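Local coordinates for putative capsid protein of prophage (PDB 3BQW) that probably serves as a major capsid protein, forming the shell of phage particles encoded by an Escherichia coli prophage, at residues M6-L17 with N311-I319. Residues are numbered along the deposited sequence; the frame is centred on the assembly and turned at random.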
ATOM      1  N   MET A   6     -24.305 -23.907  -7.064  1.00 42.56           N
ATOM      2  CA  MET A   6     -24.114 -23.159  -8.309  1.00 42.42           C
ATOM      3  C   MET A   6     -23.124 -22.004  -8.085  1.00 40.74           C
ATOM      4  O   MET A   6     -23.162 -21.350  -7.048  1.00 40.42           O
ATOM      5  CB  MET A   6     -25.454 -22.601  -8.809  1.00 43.28           C
ATOM      6  CG  MET A   6     -25.560 -22.496 -10.343  1.00 45.70           C
ATOM      7  SD  MET A   6     -25.843 -24.102 -11.161  1.00 52.32           S
ATOM      8  CE  MET A   6     -26.734 -25.024  -9.906  1.00 50.19           C
ATOM      9  N   ALA A   7     -22.251 -21.763  -9.059  1.00 39.17           N
ATOM     10  CA  ALA A   7     -21.230 -20.716  -8.939  1.00 38.45           C
ATOM     11  C   ALA A   7     -21.899 -19.356  -9.090  1.00 37.09           C
ATOM     12  O   ALA A   7     -22.800 -19.208  -9.898  1.00 37.02           O
ATOM     13  CB  ALA A   7     -20.113 -20.904  -9.989  1.00 38.13           C
ATOM     14  N   LEU A   8     -21.490 -18.387  -8.277  1.00 35.85           N
ATOM     15  CA  LEU A   8     -22.025 -17.038  -8.373  1.00 35.22           C
ATOM     16  C   LEU A   8     -21.424 -16.389  -9.586  1.00 34.53           C
ATOM     17  O   LEU A   8     -20.249 -16.570  -9.858  1.00 34.54           O
ATOM     18  CB  LEU A   8     -21.674 -16.199  -7.141  1.00 35.25           C
ATOM     19  CG  LEU A   8     -22.197 -16.687  -5.782  1.00 35.68           C
ATOM     20  CD1 LEU A   8     -21.935 -15.621  -4.744  1.00 33.25           C
ATOM     21  CD2 LEU A   8     -23.686 -17.063  -5.877  1.00 33.84           C
ATOM     22  N   ASN A   9     -22.229 -15.640 -10.324  1.00 33.95           N
ATOM     23  CA  ASN A   9     -21.695 -14.880 -11.429  1.00 33.94           C
ATOM     24  C   ASN A   9     -21.106 -13.567 -10.919  1.00 33.39           C
ATOM     25  O   ASN A   9     -21.247 -13.199  -9.750  1.00 32.87           O
ATOM     26  CB  ASN A   9     -22.738 -14.672 -12.536  1.00 34.32           C
ATOM     27  CG  ASN A   9     -23.954 -13.882 -12.074  1.00 35.14           C
ATOM     28  OD1 ASN A   9     -23.830 -12.810 -11.480  1.00 36.84           O
ATOM     29  ND2 ASN A   9     -25.143 -14.408 -12.373  1.00 35.27           N
ATOM     30  N   THR A  10     -20.442 -12.863 -11.810  1.00 33.16           N
ATOM     31  CA  THR A  10     -19.589 -11.785 -11.389  1.00 33.24           C
ATOM     32  C   THR A  10     -20.367 -10.530 -10.981  1.00 32.49           C
ATOM     33  O   THR A  10     -19.920  -9.805 -10.114  1.00 32.03           O
ATOM     34  CB  THR A  10     -18.407 -11.605 -12.386  1.00 34.13           C
ATOM     35  OG1 THR A  10     -17.379 -12.579 -12.041  1.00 34.63           O
ATOM     36  CG2 THR A  10     -17.821 -10.187 -12.325  1.00 32.85           C
ATOM     37  N   ASN A  11     -21.553 -10.309 -11.534  1.00 32.33           N
ATOM     38  CA  ASN A  11     -22.444  -9.273 -10.997  1.00 32.41           C
ATOM     39  C   ASN A  11     -22.768  -9.515  -9.522  1.00 31.79           C
ATOM     40  O   ASN A  11     -22.869  -8.573  -8.742  1.00 31.48           O
ATOM     41  CB  ASN A  11     -23.755  -9.206 -11.775  1.00 32.81           C
ATOM     42  CG  ASN A  11     -23.590  -8.687 -13.184  1.00 34.51           C
ATOM     43  OD1 ASN A  11     -22.577  -8.082 -13.550  1.00 40.16           O
ATOM     44  ND2 ASN A  11     -24.611  -8.910 -13.988  1.00 38.28           N
ATOM     45  N   GLN A  12     -22.934 -10.778  -9.152  1.00 31.43           N
ATOM     46  CA  GLN A  12     -23.239 -11.151  -7.761  1.00 31.93           C
ATOM     47  C   GLN A  12     -22.052 -10.877  -6.848  1.00 30.74           C
ATOM     48  O   GLN A  12     -22.196 -10.348  -5.742  1.00 30.88           O
ATOM     49  CB  GLN A  12     -23.695 -12.619  -7.692  1.00 31.43           C
ATOM     50  CG  GLN A  12     -25.078 -12.822  -8.360  1.00 34.42           C
ATOM     51  CD  GLN A  12     -25.398 -14.274  -8.778  1.00 35.09           C
ATOM     52  OE1 GLN A  12     -24.881 -15.243  -8.216  1.00 40.31           O
ATOM     53  NE2 GLN A  12     -26.264 -14.412  -9.767  1.00 38.90           N
ATOM     54  N   LEU A  13     -20.866 -11.203  -7.333  1.00 30.15           N
ATOM     55  CA  LEU A  13     -19.632 -10.902  -6.604  1.00 29.14           C
ATOM     56  C   LEU A  13     -19.333  -9.394  -6.540  1.00 28.61           C
ATOM     57  O   LEU A  13     -18.899  -8.896  -5.499  1.00 28.40           O
ATOM     58  CB  LEU A  13     -18.462 -11.665  -7.227  1.00 29.54           C
ATOM     59  CG  LEU A  13     -18.609 -13.185  -7.407  1.00 29.21           C
ATOM     60  CD1 LEU A  13     -17.450 -13.723  -8.209  1.00 30.27           C
ATOM     61  CD2 LEU A  13     -18.720 -13.911  -6.090  1.00 29.31           C
ATOM     62  N   PHE A  14     -19.558  -8.663  -7.630  1.00 28.27           N
ATOM     63  CA  PHE A  14     -19.412  -7.192  -7.613  1.00 29.15           C
ATOM     64  C   PHE A  14     -20.389  -6.494  -6.658  1.00 29.60           C
ATOM     65  O   PHE A  14     -20.053  -5.470  -6.074  1.00 29.99           O
ATOM     66  CB  PHE A  14     -19.587  -6.579  -9.011  1.00 29.69           C
ATOM     67  CG  PHE A  14     -18.322  -6.535  -9.828  1.00 29.42           C
ATOM     68  CD1 PHE A  14     -18.243  -7.184 -11.041  1.00 29.94           C
ATOM     69  CD2 PHE A  14     -17.210  -5.840  -9.371  1.00 30.13           C
ATOM     70  CE1 PHE A  14     -17.059  -7.136 -11.789  1.00 30.62           C
ATOM     71  CE2 PHE A  14     -16.045  -5.796 -10.099  1.00 29.90           C
ATOM     72  CZ  PHE A  14     -15.970  -6.441 -11.311  1.00 30.68           C
ATOM     73  N   ALA A  15     -21.587  -7.041  -6.512  1.00 29.99           N
ATOM     74  CA  ALA A  15     -22.580  -6.526  -5.555  1.00 30.69           C
ATOM     75  C   ALA A  15     -22.010  -6.476  -4.141  1.00 31.22           C
ATOM     76  O   ALA A  15     -22.278  -5.545  -3.396  1.00 31.74           O
ATOM     77  CB  ALA A  15     -23.868  -7.388  -5.588  1.00 29.84           C
ATOM     78  N   TYR A  16     -21.217  -7.479  -3.780  1.00 31.71           N
ATOM     79  CA  TYR A  16     -20.568  -7.497  -2.479  1.00 32.57           C
ATOM     80  C   TYR A  16     -19.363  -6.555  -2.434  1.00 33.45           C
ATOM     81  O   TYR A  16     -19.200  -5.769  -1.506  1.00 32.91           O
ATOM     82  CB  TYR A  16     -20.110  -8.907  -2.141  1.00 32.55           C
ATOM     83  CG  TYR A  16     -19.510  -8.972  -0.771  1.00 32.16           C
ATOM     84  CD1 TYR A  16     -20.322  -8.820   0.362  1.00 33.25           C
ATOM     85  CD2 TYR A  16     -18.153  -9.152  -0.593  1.00 30.73           C
ATOM     86  CE1 TYR A  16     -19.787  -8.853   1.628  1.00 33.64           C
ATOM     87  CE2 TYR A  16     -17.603  -9.176   0.686  1.00 32.13           C
ATOM     88  CZ  TYR A  16     -18.429  -9.018   1.783  1.00 31.51           C
ATOM     89  OH  TYR A  16     -17.918  -9.066   3.038  1.00 32.49           O
ATOM     90  N   LEU A  17     -18.524  -6.663  -3.450  1.00 34.39           N
ATOM     91  CA  LEU A  17     -17.314  -5.871  -3.555  1.00 36.22           C
ATOM     92  C   LEU A  17     -17.633  -4.362  -3.505  1.00 37.90           C
ATOM     93  O   LEU A  17     -16.863  -3.569  -2.967  1.00 37.74           O
ATOM     94  CB  LEU A  17     -16.576  -6.262  -4.848  1.00 35.63           C
ATOM     95  CG  LEU A  17     -15.077  -6.091  -5.006  1.00 36.85           C
ATOM     96  CD1 LEU A  17     -14.258  -6.646  -3.785  1.00 37.04           C
ATOM     97  CD2 LEU A  17     -14.630  -6.733  -6.324  1.00 36.17           C
ATOM     98  N   ASN A 311     -11.158  -2.231 -14.772  1.00 27.93           N
ATOM     99  CA  ASN A 311     -11.554  -2.538 -13.398  1.00 26.61           C
ATOM    100  C   ASN A 311     -10.360  -2.596 -12.457  1.00 25.53           C
ATOM    101  O   ASN A 311      -9.316  -3.126 -12.832  1.00 24.76           O
ATOM    102  CB  ASN A 311     -12.236  -3.920 -13.373  1.00 27.11           C
ATOM    103  CG  ASN A 311     -13.753  -3.836 -13.360  1.00 27.47           C
ATOM    104  OD1 ASN A 311     -14.330  -3.099 -12.560  1.00 29.59           O
ATOM    105  ND2 ASN A 311     -14.402  -4.594 -14.242  1.00 24.58           N
ATOM    106  N   MET A 312     -10.523  -2.081 -11.235  1.00 24.72           N
ATOM    107  CA  MET A 312      -9.535  -2.277 -10.174  1.00 24.23           C
ATOM    108  C   MET A 312      -9.428  -3.773  -9.866  1.00 24.55           C
ATOM    109  O   MET A 312      -8.338  -4.352  -9.852  1.00 23.38           O
ATOM    110  CB  MET A 312      -9.909  -1.514  -8.909  1.00 24.36           C
ATOM    111  CG  MET A 312     -10.019   0.025  -9.056  1.00 24.86           C
ATOM    112  SD  MET A 312     -10.288   0.828  -7.459  1.00 22.68           S
ATOM    113  CE  MET A 312     -11.906   0.208  -7.079  1.00 30.33           C
ATOM    114  N   PHE A 313     -10.591  -4.386  -9.671  1.00 25.50           N
ATOM    115  CA  PHE A 313     -10.727  -5.785  -9.248  1.00 26.01           C
ATOM    116  C   PHE A 313     -11.719  -6.496 -10.124  1.00 26.10           C
ATOM    117  O   PHE A 313     -12.700  -5.903 -10.574  1.00 27.33           O
ATOM    118  CB  PHE A 313     -11.238  -5.875  -7.797  1.00 26.74           C
ATOM    119  CG  PHE A 313     -10.498  -4.985  -6.849  1.00 26.95           C
ATOM    120  CD1 PHE A 313      -9.136  -5.182  -6.618  1.00 26.61           C
ATOM    121  CD2 PHE A 313     -11.157  -3.954  -6.188  1.00 27.30           C
ATOM    122  CE1 PHE A 313      -8.428  -4.350  -5.745  1.00 27.46           C
ATOM    123  CE2 PHE A 313     -10.470  -3.117  -5.317  1.00 27.56           C
ATOM    124  CZ  PHE A 313      -9.104  -3.306  -5.094  1.00 27.23           C
ATOM    125  N   TYR A 314     -11.477  -7.778 -10.334  1.00 25.85           N
ATOM    126  CA  TYR A 314     -12.396  -8.628 -11.059  1.00 25.80           C
ATOM    127  C   TYR A 314     -12.455  -9.993 -10.366  1.00 25.51           C
ATOM    128  O   TYR A 314     -11.547 -10.806 -10.511  1.00 23.91           O
ATOM    129  CB  TYR A 314     -11.968  -8.773 -12.511  1.00 25.37           C
ATOM    130  CG  TYR A 314     -12.978  -9.459 -13.349  1.00 26.15           C
ATOM    131  CD1 TYR A 314     -13.989  -8.735 -13.982  1.00 26.64           C
ATOM    132  CD2 TYR A 314     -12.938 -10.844 -13.524  1.00 24.87           C
ATOM    133  CE1 TYR A 314     -14.944  -9.388 -14.746  1.00 26.39           C
ATOM    134  CE2 TYR A 314     -13.861 -11.480 -14.291  1.00 25.46           C
ATOM    135  CZ  TYR A 314     -14.860 -10.754 -14.897  1.00 25.78           C
ATOM    136  OH  TYR A 314     -15.780 -11.403 -15.668  1.00 27.06           O
ATOM    137  N   PRO A 315     -13.523 -10.220  -9.591  1.00 26.15           N
ATOM    138  CA  PRO A 315     -13.728 -11.449  -8.852  1.00 26.63           C
ATOM    139  C   PRO A 315     -14.423 -12.523  -9.675  1.00 26.85           C
ATOM    140  O   PRO A 315     -15.251 -12.218 -10.539  1.00 27.47           O
ATOM    141  CB  PRO A 315     -14.581 -10.986  -7.675  1.00 27.04           C
ATOM    142  CG  PRO A 315     -15.454  -9.928  -8.271  1.00 27.72           C
ATOM    143  CD  PRO A 315     -14.599  -9.249  -9.327  1.00 26.87           C
ATOM    144  N   LYS A 316     -14.036 -13.774  -9.445  1.00 26.93           N
ATOM    145  CA  LYS A 316     -14.602 -14.916 -10.156  1.00 26.85           C
ATOM    146  C   LYS A 316     -14.873 -15.987  -9.141  1.00 25.97           C
ATOM    147  O   LYS A 316     -14.076 -16.176  -8.240  1.00 25.20           O
ATOM    148  CB  LYS A 316     -13.606 -15.504 -11.170  1.00 26.83           C
ATOM    149  CG  LYS A 316     -13.137 -14.568 -12.266  1.00 28.19           C
ATOM    150  CD  LYS A 316     -12.029 -15.216 -13.141  1.00 28.02           C
ATOM    151  CE  LYS A 316     -12.554 -16.337 -14.071  1.00 29.03           C
ATOM    152  NZ  LYS A 316     -13.639 -15.880 -14.994  1.00 30.52           N
ATOM    153  N   ASN A 317     -15.985 -16.695  -9.298  1.00 25.86           N
ATOM    154  CA  ASN A 317     -16.272 -17.892  -8.496  1.00 26.01           C
ATOM    155  C   ASN A 317     -16.567 -19.036  -9.476  1.00 26.67           C
ATOM    156  O   ASN A 317     -17.293 -18.836 -10.443  1.00 25.97           O
ATOM    157  CB  ASN A 317     -17.453 -17.624  -7.552  1.00 25.13           C
ATOM    158  CG  ASN A 317     -17.910 -18.878  -6.757  1.00 25.39           C
ATOM    159  OD1 ASN A 317     -17.115 -19.587  -6.118  1.00 24.03           O
ATOM    160  ND2 ASN A 317     -19.200 -19.110  -6.763  1.00 21.13           N
ATOM    161  N   TRP A 318     -15.981 -20.213  -9.262  1.00 27.83           N
ATOM    162  CA  TRP A 318     -16.262 -21.355 -10.142  1.00 29.18           C
ATOM    163  C   TRP A 318     -16.070 -22.662  -9.401  1.00 30.54           C
ATOM    164  O   TRP A 318     -15.386 -22.706  -8.393  1.00 30.07           O
ATOM    165  CB  TRP A 318     -15.422 -21.319 -11.448  1.00 28.86           C
ATOM    166  CG  TRP A 318     -13.973 -21.699 -11.274  1.00 28.26           C
ATOM    167  CD1 TRP A 318     -13.414 -22.932 -11.464  1.00 28.18           C
ATOM    168  CD2 TRP A 318     -12.907 -20.837 -10.861  1.00 29.32           C
ATOM    169  NE1 TRP A 318     -12.066 -22.893 -11.183  1.00 28.71           N
ATOM    170  CE2 TRP A 318     -11.725 -21.618 -10.824  1.00 28.54           C
ATOM    171  CE3 TRP A 318     -12.832 -19.479 -10.522  1.00 29.51           C
ATOM    172  CZ2 TRP A 318     -10.494 -21.089 -10.451  1.00 28.86           C
ATOM    173  CZ3 TRP A 318     -11.597 -18.955 -10.145  1.00 28.65           C
ATOM    174  CH2 TRP A 318     -10.447 -19.758 -10.117  1.00 28.38           C
ATOM    175  N   ILE A 319     -16.737 -23.701  -9.910  1.00 32.95           N
ATOM    176  CA  ILE A 319     -16.701 -25.065  -9.373  1.00 34.90           C
ATOM    177  C   ILE A 319     -16.152 -25.955 -10.475  1.00 37.17           C
ATOM    178  O   ILE A 319     -16.681 -25.970 -11.582  1.00 36.67           O
ATOM    179  CB  ILE A 319     -18.105 -25.587  -8.995  1.00 34.89           C
ATOM    180  CG1 ILE A 319     -18.765 -24.700  -7.933  1.00 34.78           C
ATOM    181  CG2 ILE A 319     -18.025 -27.029  -8.505  1.00 34.43           C
ATOM    182  CD1 ILE A 319     -20.292 -24.737  -7.988  1.00 35.08           C
TER
HETATM  183  O   HOH W   1     -18.023 -15.786 -11.361  1.00 20.66           O
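Pro315 is wedged between Leu13, Phe14 and Leu17, three side chains of helix 10-17 that rest on strand 314-319. Its CD sits over one face of the Phe14 ring, 4.0 Å from the centroid and 22° off the normal, a CH-pi contact, while the ring edge meets Phe313 O and Tyr314 CD1. Pro315 CG packs 3.6 Å from Leu13 CB and 3.8 Å from Leu17 CD2. At the border of this tight cluster, Thr10 OG1 donates to Pro315 O at 2.6 Å, in the carbonyl plane. Its chi1 of -82° puts OG1 beside the backbone N and CG2 roughly anti, reaching the Tyr314 ring off-centre. Further along, a water bridges the segments from Asn317 N (3.0 Å) to Leu8 O (2.8 Å). Toward the N-terminal end the fit loosens: Ile319 CD1 lies 3.7 Å from Ala7 N but 4.3 Å from Ala7 CB, and Met6 is exposed. Away from the strand, Asn9 and Gln12 form a capping box: Gln12 N donates to Asn9 OD1, Asn9 N weakly to Gln12 OE1. Helix 113-146 adds Ile129 against Leu17 and Phe313. The helix thus packs across a strand paired antiparallel with strand 327-338, a helix-on-sheet layer within the phage major capsid protein E family.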